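Local coordinates for protein BCL2-like 10 (Danio rerio, PDB 6FBX) that acts as a pro-survival member of the Bcl-2 family, binding the BH3 segment of the pro-apoptotic protein Bad to regulate apoptosis, at residues Glu37-Leu42 and Arg90-Phe95. Residues are numbered along the deposited sequence; the frame is centred on the assembly and turned at random.
Sequences EAMRYL and RVVSIF
Met-39 lays its terminal methyl over one face of the Phe-95 ring. This is a CH-pi contact: CE of Met-39 stands 3.6 Å from the ring centroid of Phe-95, only 10° off the ring normal. The sulfur adds an oblique Met-aromatic contact, with SD of Met-39 4.2 Å from the same centroid. Bends at chi2 and chi3 turn the end of the methionine over the ring, where CG, SD and CE all meet the phenylalanine. CG of Met-39 sits 3.7 Å from CD1 of Phe-95. With an alanine in place of Phe-95, the methionine methyl would probably lose the ring face it rests on and be left freer to turn.

The other side-chain contacts are mostly apolar and somewhat longer. CE of Met-39 lies 4.4 Å from CG1 of Val-91. CG2 of Val-92 approaches CB of Leu-42, while its CG1 methyl lies 3.8 Å from the backbone O of Leu-42. No hydrogen bond joins the two segments.

The segments cross at -79°, with axes 10.1 Å apart. They belong to helices 34-49 and 88-107 of the all-helical Bcl-2 fold. Leu-16 of helix 2-24 touches both Met-39 and Phe-95. Helix 139-146 packs on Met-39 through Trp-140 and Phe-143, and helix 112-129 supports Phe-95 through Ile-122 and Leu-126. Leu-42 and Ser-93 also touch the bound BH3 peptide, which places this buried contact beside its groove.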
loop_
_atom_site.group_PDB
_atom_site.type_symbol
_atom_site.label_atom_id
_atom_site.label_comp_id
_atom_site.label_asym_id
_atom_site.label_seq_id
_atom_site.Cartn_x
_atom_site.Cartn_y
_atom_site.Cartn_z
ATOM N N GLU A 37 14.087 -0.851 -2.306
ATOM C CA GLU A 37 14.830 0.072 -1.457
ATOM C C GLU A 37 14.103 1.406 -1.340
ATOM O O GLU A 37 14.014 1.982 -0.249
ATOM C CB GLU A 37 16.243 0.279 -2.007
ATOM C CG GLU A 37 17.117 1.159 -1.127
ATOM C CD GLU A 37 18.576 1.139 -1.541
ATOM O OE1 GLU A 37 19.397 1.780 -0.852
ATOM O OE2 GLU A 37 18.903 0.479 -2.550
ATOM N N ALA A 38 13.554 1.897 -2.451
ATOM C CA ALA A 38 12.849 3.174 -2.431
ATOM C C ALA A 38 11.563 3.089 -1.620
ATOM O O ALA A 38 11.270 3.983 -0.816
ATOM C CB ALA A 38 12.548 3.627 -3.858
ATOM N N MET A 39 10.777 2.029 -1.817
ATOM C CA MET A 39 9.509 1.919 -1.100
ATOM C C MET A 39 9.737 1.747 0.396
ATOM O O MET A 39 9.016 2.335 1.210
ATOM C CB MET A 39 8.683 0.756 -1.646
ATOM C CG MET A 39 7.327 0.596 -0.968
ATOM S SD MET A 39 6.260 2.035 -1.166
ATOM C CE MET A 39 5.671 1.792 -2.838
ATOM N N ARG A 40 10.725 0.935 0.777
ATOM C CA ARG A 40 11.079 0.803 2.186
ATOM C C ARG A 40 11.335 2.165 2.817
ATOM O O ARG A 40 10.863 2.454 3.923
ATOM C CB ARG A 40 12.317 -0.078 2.335
ATOM C CG ARG A 40 12.091 -1.553 2.127
ATOM C CD ARG A 40 13.362 -2.292 2.480
ATOM N NE ARG A 40 13.309 -3.712 2.165
ATOM C CZ ARG A 40 14.253 -4.579 2.515
ATOM N NH1 ARG A 40 15.321 -4.169 3.192
ATOM N NH2 ARG A 40 14.133 -5.856 2.186
ATOM N N TYR A 41 12.103 3.011 2.128
ATOM C CA TYR A 41 12.436 4.323 2.671
ATOM C C TYR A 41 11.207 5.220 2.722
ATOM O O TYR A 41 10.910 5.827 3.757
ATOM C CB TYR A 41 13.537 4.968 1.829
ATOM C CG TYR A 41 13.906 6.363 2.277
ATOM C CD1 TYR A 41 13.241 7.475 1.775
ATOM C CD2 TYR A 41 14.916 6.570 3.204
ATOM C CE1 TYR A 41 13.572 8.751 2.184
ATOM C CE2 TYR A 41 15.255 7.843 3.619
ATOM C CZ TYR A 41 14.581 8.930 3.107
ATOM O OH TYR A 41 14.917 10.200 3.517
ATOM N N LEU A 42 10.474 5.307 1.609
ATOM C CA LEU A 42 9.388 6.275 1.500
ATOM C C LEU A 42 8.199 5.893 2.370
ATOM O O LEU A 42 7.624 6.751 3.049
ATOM C CB LEU A 42 8.958 6.402 0.038
ATOM C CG LEU A 42 9.995 7.095 -0.847
ATOM C CD1 LEU A 42 9.695 6.861 -2.324
ATOM C CD2 LEU A 42 10.030 8.581 -0.543
ATOM N N ARG A 90 -0.224 8.700 -2.981
ATOM C CA ARG A 90 -1.327 7.855 -2.532
ATOM C C ARG A 90 -0.936 6.384 -2.568
ATOM O O ARG A 90 -1.352 5.601 -1.702
ATOM C CB ARG A 90 -2.560 8.118 -3.393
ATOM C CG ARG A 90 -3.123 9.511 -3.191
ATOM C CD ARG A 90 -4.288 9.800 -4.105
ATOM N NE ARG A 90 -4.857 11.118 -3.839
ATOM C CZ ARG A 90 -5.949 11.596 -4.428
ATOM N NH1 ARG A 90 -6.389 12.808 -4.116
ATOM N NH2 ARG A 90 -6.603 10.865 -5.323
ATOM N N VAL A 91 -0.130 5.992 -3.555
ATOM C CA VAL A 91 0.397 4.630 -3.603
ATOM C C VAL A 91 1.236 4.344 -2.363
ATOM O O VAL A 91 1.118 3.282 -1.743
ATOM C CB VAL A 91 1.207 4.417 -4.896
ATOM C CG1 VAL A 91 1.942 3.078 -4.865
ATOM C CG2 VAL A 91 0.290 4.496 -6.108
ATOM N N VAL A 92 2.114 5.276 -1.995
ATOM C CA VAL A 92 2.941 5.077 -0.809
ATOM C C VAL A 92 2.064 4.869 0.419
ATOM O O VAL A 92 2.325 3.983 1.241
ATOM C CB VAL A 92 3.910 6.260 -0.625
ATOM C CG1 VAL A 92 4.611 6.181 0.732
ATOM C CG2 VAL A 92 4.945 6.276 -1.740
ATOM N N SER A 93 1.006 5.671 0.562
ATOM C CA SER A 93 0.140 5.534 1.729
ATOM C C SER A 93 -0.519 4.166 1.777
ATOM O O SER A 93 -0.732 3.622 2.867
ATOM C CB SER A 93 -0.917 6.638 1.743
ATOM O OG SER A 93 -2.000 6.350 0.880
ATOM N N ILE A 94 -0.846 3.590 0.617
ATOM C CA ILE A 94 -1.416 2.243 0.592
ATOM C C ILE A 94 -0.416 1.246 1.163
ATOM O O ILE A 94 -0.764 0.392 1.990
ATOM C CB ILE A 94 -1.847 1.867 -0.840
ATOM C CG1 ILE A 94 -3.060 2.707 -1.253
ATOM C CG2 ILE A 94 -2.148 0.367 -0.935
ATOM C CD1 ILE A 94 -3.506 2.521 -2.698
ATOM N N PHE A 95 0.850 1.350 0.739
ATOM C CA PHE A 95 1.889 0.474 1.270
ATOM C C PHE A 95 2.107 0.717 2.759
ATOM O O PHE A 95 2.205 -0.235 3.541
ATOM C CB PHE A 95 3.197 0.672 0.493
ATOM C CG PHE A 95 3.270 -0.119 -0.783
ATOM C CD1 PHE A 95 4.141 -1.190 -0.901
ATOM C CD2 PHE A 95 2.463 0.199 -1.859
ATOM C CE1 PHE A 95 4.210 -1.922 -2.067
ATOM C CE2 PHE A 95 2.529 -0.533 -3.034
ATOM C CZ PHE A 95 3.401 -1.594 -3.135
#